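Local coordinates for protein apoptosis regulator Bcl-2 homolog (Canarypox virus, PDB 5WOS) that inhibits host apoptosis and binds the proapoptotic proteins BAK1 and BAX as well as BH3-containing proteins such as BIM, BID and PUMA, at residues E80-Y83 with D84-D88; G93-I96 with S97-F101. All blocks are in the same frame, centred on the assembly; numbering follows the deposited sequence.

Contact 1 (E80-Y83 with D84-D88); sequences EIVY and DTIHD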
loop_
_atom_site.group_PDB
_atom_site.type_symbol
_atom_site.label_atom_id
_atom_site.label_comp_id
_atom_site.label_asym_id
_atom_site.label_seq_id
_atom_site.Cartn_x
_atom_site.Cartn_y
_atom_site.Cartn_z
ATOM N N GLU A 80 5.273 9.487 -6.730
ATOM C CA GLU A 80 5.225 9.372 -8.185
ATOM C C GLU A 80 4.778 7.981 -8.612
ATOM O O GLU A 80 4.005 7.837 -9.567
ATOM C CB GLU A 80 6.593 9.694 -8.787
ATOM C CG GLU A 80 6.966 11.164 -8.746
ATOM C CD GLU A 80 7.508 11.612 -7.402
ATOM O OE1 GLU A 80 7.491 10.804 -6.451
ATOM O OE2 GLU A 80 7.956 12.775 -7.299
ATOM N N ILE A 81 5.260 6.944 -7.923
ATOM C CA ILE A 81 4.827 5.584 -8.228
ATOM C C ILE A 81 3.325 5.456 -8.015
ATOM O O ILE A 81 2.598 4.937 -8.871
ATOM C CB ILE A 81 5.604 4.566 -7.375
ATOM C CG1 ILE A 81 7.109 4.687 -7.641
ATOM C CG2 ILE A 81 5.135 3.147 -7.679
ATOM C CD1 ILE A 81 7.969 3.964 -6.632
ATOM N N VAL A 82 2.837 5.936 -6.871
ATOM C CA VAL A 82 1.404 5.883 -6.596
ATOM C C VAL A 82 0.639 6.664 -7.655
ATOM O O VAL A 82 -0.377 6.199 -8.181
ATOM C CB VAL A 82 1.107 6.412 -5.181
ATOM C CG1 VAL A 82 -0.391 6.376 -4.894
ATOM C CG2 VAL A 82 1.868 5.601 -4.138
ATOM N N TYR A 83 1.122 7.863 -7.987
ATOM C CA TYR A 83 0.455 8.669 -9.005
ATOM C C TYR A 83 0.376 7.918 -10.323
ATOM O O TYR A 83 -0.688 7.845 -10.947
ATOM C CB TYR A 83 1.192 9.992 -9.193
ATOM C CG TYR A 83 0.592 10.890 -10.258
ATOM C CD1 TYR A 83 -0.207 11.969 -9.910
ATOM C CD2 TYR A 83 0.834 10.665 -11.607
ATOM C CE1 TYR A 83 -0.758 12.797 -10.879
ATOM C CE2 TYR A 83 0.286 11.483 -12.579
ATOM C CZ TYR A 83 -0.501 12.549 -12.212
ATOM O OH TYR A 83 -1.036 13.359 -13.187
ATOM N N ASP A 84 1.499 7.354 -10.765
ATOM C CA ASP A 84 1.567 6.683 -12.056
ATOM C C ASP A 84 0.875 5.326 -12.065
ATOM O O ASP A 84 0.806 4.697 -13.126
ATOM C CB ASP A 84 3.031 6.526 -12.467
ATOM C CG ASP A 84 3.763 7.857 -12.538
ATOM O OD1 ASP A 84 3.156 8.855 -12.981
ATOM O OD2 ASP A 84 4.947 7.908 -12.140
ATOM N N THR A 85 0.359 4.860 -10.929
ATOM C CA THR A 85 -0.323 3.573 -10.876
ATOM C C THR A 85 -1.831 3.703 -11.035
ATOM O O THR A 85 -2.479 2.765 -11.509
ATOM C CB THR A 85 -0.010 2.869 -9.550
ATOM O OG1 THR A 85 1.399 2.616 -9.464
ATOM C CG2 THR A 85 -0.758 1.538 -9.428
ATOM N N ILE A 86 -2.405 4.845 -10.661
ATOM C CA ILE A 86 -3.854 4.978 -10.574
ATOM C C ILE A 86 -4.308 6.311 -11.154
ATOM O O ILE A 86 -5.423 6.767 -10.881
ATOM C CB ILE A 86 -4.319 4.821 -9.113
ATOM C CG1 ILE A 86 -3.553 5.802 -8.212
ATOM C CG2 ILE A 86 -4.146 3.372 -8.659
ATOM C CD1 ILE A 86 -3.666 5.524 -6.722
ATOM N N HIS A 87 -3.462 6.934 -11.979
ATOM C CA HIS A 87 -3.833 8.214 -12.572
ATOM C C HIS A 87 -4.856 8.034 -13.686
ATOM O O HIS A 87 -5.753 8.868 -13.850
ATOM C CB HIS A 87 -2.593 8.934 -13.099
ATOM C CG HIS A 87 -2.902 10.225 -13.788
ATOM N ND1 HIS A 87 -2.784 10.391 -15.151
ATOM C CD2 HIS A 87 -3.343 11.409 -13.301
ATOM C CE1 HIS A 87 -3.129 11.625 -15.474
ATOM N NE2 HIS A 87 -3.470 12.264 -14.370
ATOM N N ASP A 88 -4.744 6.952 -14.461
ATOM C CA ASP A 88 -5.725 6.690 -15.510
ATOM C C ASP A 88 -7.000 6.062 -14.956
ATOM O O ASP A 88 -8.087 6.306 -15.491
ATOM C CB ASP A 88 -5.127 5.781 -16.588
ATOM C CG ASP A 88 -5.007 4.336 -16.138
ATOM O OD1 ASP A 88 -4.655 4.107 -14.961
ATOM O OD2 ASP A 88 -5.266 3.427 -16.957
#
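Tyr83, in the last turn of helix 78-86, and His87, just past it, lie side by side and stack their rings. Tyr83 carries CG opposite its own backbone N (chi1 179°), which sends the phenol down the helix toward His87. Tyr83 CB lies 3.1 Å from Asp84 N, the amide of the next residue. Further out, Tyr83 CD2 meets the carboxylate of Asp84, whose OD1 lies near the ring plane, at the edge, 3.2 Å from CD2. CE2 passes over a face of the imidazole, towards its rim, and Tyr83 CZ is 3.2 Å from His87 CD2. The hydroxyl, Tyr83 OH, ends 2.9 Å from His87 NE2. The stack is offset, with centroids 4.5 Å apart and planes inclined by 19°; His87 CB adds a CH-pi contact over the phenol face. In this Bcl-2 fold the helix forms one wall of the groove that holds the bound peptide, and Ile81, Asp84 and Thr85 pack on apolar side chains of that ligand. Thr85 turns its hydroxyl back on the helix, OG1 donating to Ile81 O over 2.7 Å from above the carbonyl plane. On the core side, Val82 CG1 lies 3.8 Å from Ile86 CD1, both side chains pointing the same way toward helices 92-112 and 121-138. At Ile86 the backbone bonding is weak, its N making weak bonds to Val82 O and Tyr83 O.

Contact 2 (G93-I96 with S97-F101); sequences GRVI and SIIAF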
loop_
_atom_site.group_PDB
_atom_site.type_symbol
_atom_site.label_atom_id
_atom_site.label_comp_id
_atom_site.label_asym_id
_atom_site.label_seq_id
_atom_site.Cartn_x
_atom_site.Cartn_y
_atom_site.Cartn_z
ATOM N N GLY A 93 -7.736 -3.303 -6.730
ATOM C CA GLY A 93 -6.563 -4.112 -7.015
ATOM C C GLY A 93 -5.292 -3.287 -7.040
ATOM O O GLY A 93 -4.270 -3.681 -6.472
ATOM N N ARG A 94 -5.339 -2.122 -7.687
ATOM C CA ARG A 94 -4.174 -1.246 -7.711
ATOM C C ARG A 94 -3.897 -0.656 -6.334
ATOM O O ARG A 94 -2.737 -0.571 -5.912
ATOM C CB ARG A 94 -4.378 -0.144 -8.751
ATOM C CG ARG A 94 -4.382 -0.673 -10.173
ATOM C CD ARG A 94 -4.757 0.385 -11.194
ATOM N NE ARG A 94 -4.737 -0.158 -12.549
ATOM C CZ ARG A 94 -4.825 0.572 -13.655
ATOM N NH1 ARG A 94 -4.937 1.891 -13.582
ATOM N NH2 ARG A 94 -4.793 -0.021 -14.840
ATOM N N VAL A 95 -4.946 -0.251 -5.615
ATOM C CA VAL A 95 -4.767 0.312 -4.278
ATOM C C VAL A 95 -4.099 -0.702 -3.357
ATOM O O VAL A 95 -3.214 -0.353 -2.565
ATOM C CB VAL A 95 -6.120 0.786 -3.713
ATOM C CG1 VAL A 95 -5.991 1.185 -2.254
ATOM C CG2 VAL A 95 -6.650 1.959 -4.528
ATOM N N ILE A 96 -4.512 -1.970 -3.439
ATOM C CA ILE A 96 -3.924 -2.995 -2.581
ATOM C C ILE A 96 -2.477 -3.259 -2.979
ATOM O O ILE A 96 -1.600 -3.409 -2.117
ATOM C CB ILE A 96 -4.772 -4.279 -2.633
ATOM C CG1 ILE A 96 -6.158 -4.037 -2.019
ATOM C CG2 ILE A 96 -4.060 -5.427 -1.932
ATOM C CD1 ILE A 96 -6.153 -3.778 -0.527
ATOM N N SER A 97 -2.205 -3.332 -4.284
ATOM C CA SER A 97 -0.838 -3.542 -4.754
ATOM C C SER A 97 0.097 -2.453 -4.243
ATOM O O SER A 97 1.253 -2.728 -3.901
ATOM C CB SER A 97 -0.820 -3.589 -6.280
ATOM O OG SER A 97 -1.747 -4.546 -6.753
ATOM N N ILE A 98 -0.383 -1.208 -4.198
ATOM C CA ILE A 98 0.408 -0.113 -3.642
ATOM C C ILE A 98 0.728 -0.379 -2.177
ATOM O O ILE A 98 1.874 -0.236 -1.732
ATOM C CB ILE A 98 -0.343 1.218 -3.821
ATOM C CG1 ILE A 98 -0.360 1.620 -5.295
ATOM C CG2 ILE A 98 0.280 2.330 -2.963
ATOM C CD1 ILE A 98 -1.487 2.565 -5.648
ATOM N N ILE A 99 -0.287 -0.760 -1.401
ATOM C CA ILE A 99 -0.087 -1.004 0.024
ATOM C C ILE A 99 0.912 -2.133 0.230
ATOM O O ILE A 99 1.803 -2.047 1.085
ATOM C CB ILE A 99 -1.436 -1.306 0.702
ATOM C CG1 ILE A 99 -2.360 -0.088 0.609
ATOM C CG2 ILE A 99 -1.233 -1.704 2.162
ATOM C CD1 ILE A 99 -3.823 -0.405 0.893
ATOM N N ALA A 100 0.783 -3.207 -0.551
ATOM C CA ALA A 100 1.693 -4.338 -0.409
ATOM C C ALA A 100 3.121 -3.938 -0.753
ATOM O O ALA A 100 4.054 -4.194 0.018
ATOM C CB ALA A 100 1.228 -5.497 -1.291
ATOM N N PHE A 101 3.311 -3.307 -1.915
ATOM C CA PHE A 101 4.637 -2.828 -2.289
ATOM C C PHE A 101 5.149 -1.802 -1.288
ATOM O O PHE A 101 6.341 -1.786 -0.957
ATOM C CB PHE A 101 4.604 -2.234 -3.696
ATOM C CG PHE A 101 5.929 -1.683 -4.151
ATOM C CD1 PHE A 101 6.910 -2.526 -4.642
ATOM C CD2 PHE A 101 6.191 -0.325 -4.085
ATOM C CE1 PHE A 101 8.127 -2.025 -5.058
ATOM C CE2 PHE A 101 7.407 0.179 -4.502
ATOM C CZ PHE A 101 8.376 -0.674 -4.987
#
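Ser97 folds its hydroxyl back onto the preceding turn and, together with its own amide, grips the carbonyl of Gly93. Ser97 OG donates to Gly93 O over 2.7 Å and Ser97 N over 3.0 Å, the two arriving from opposite faces of the carbonyl plane. The torsion responsible sets OG opposite the carbonyl carbon (chi1 -53°), beside the backbone N. Gly93 and Arg94 match the Gly-Arg pair of the BH1 motif of the Bcl-2 family, which continues into the residues that follow, near the start of central helix 92-112. Regular backbone bonds carry the helix onward, Ala100 N to Ile96 O among them. Packing is close where branched side chains lean on carbonyls: Ile98 CG1 stands 3.3 Å from Arg94 O, and Ile99 CG1 equally near Val95 O. Between the side chains themselves the fit is looser. The side chains of Val95 and Ile99 lie alongside each other, CG1 of the first 4.1 Å from CD1 of the second, while the CD1 atoms of Ile96 and Ile99 approach to 4.3 Å. These side chains look instead to other helices, Val95 to Leu129 and Ile96 to Met52 and Ile56. On the groove side Arg94 departs from the turn as an extended chain (chi2 173°, chi3 179°), its guanidinium making salt bridges to Asp88 and to an acidic side chain of the bound peptide. With one carbonyl accepting both polar hydrogens of the buried serine, Ser97 can pack against the peptide backbone with its hydroxyl hydrogen already engaged, and the arginine is left to supply the charge that probably recognises the ligand's acid.

Overall arrangement
The two contacts lie in series along the chain, on consecutive helices, with centres about 11 Å apart. Contact 2 sits deep, about 6 Å from the centre of the chain, and contact 1 farther out, about 14 Å from it. Arg94 is the main connection: its NH1 bridges Asp88 OD1 at 2.6 Å, its CD packs 3.3 Å from Thr85 O, and its CB lies 3.5 Å from Ile86 CG2. Deeper in the core, Val82 CG2 meets Ile98 CG2 at 3.8 Å. Both helices touch the bound peptide, and Asp88, in the loop between them, adds a salt bridge to a basic side chain of it, completing a linked set of salt bridges with Arg94 and its acidic partner.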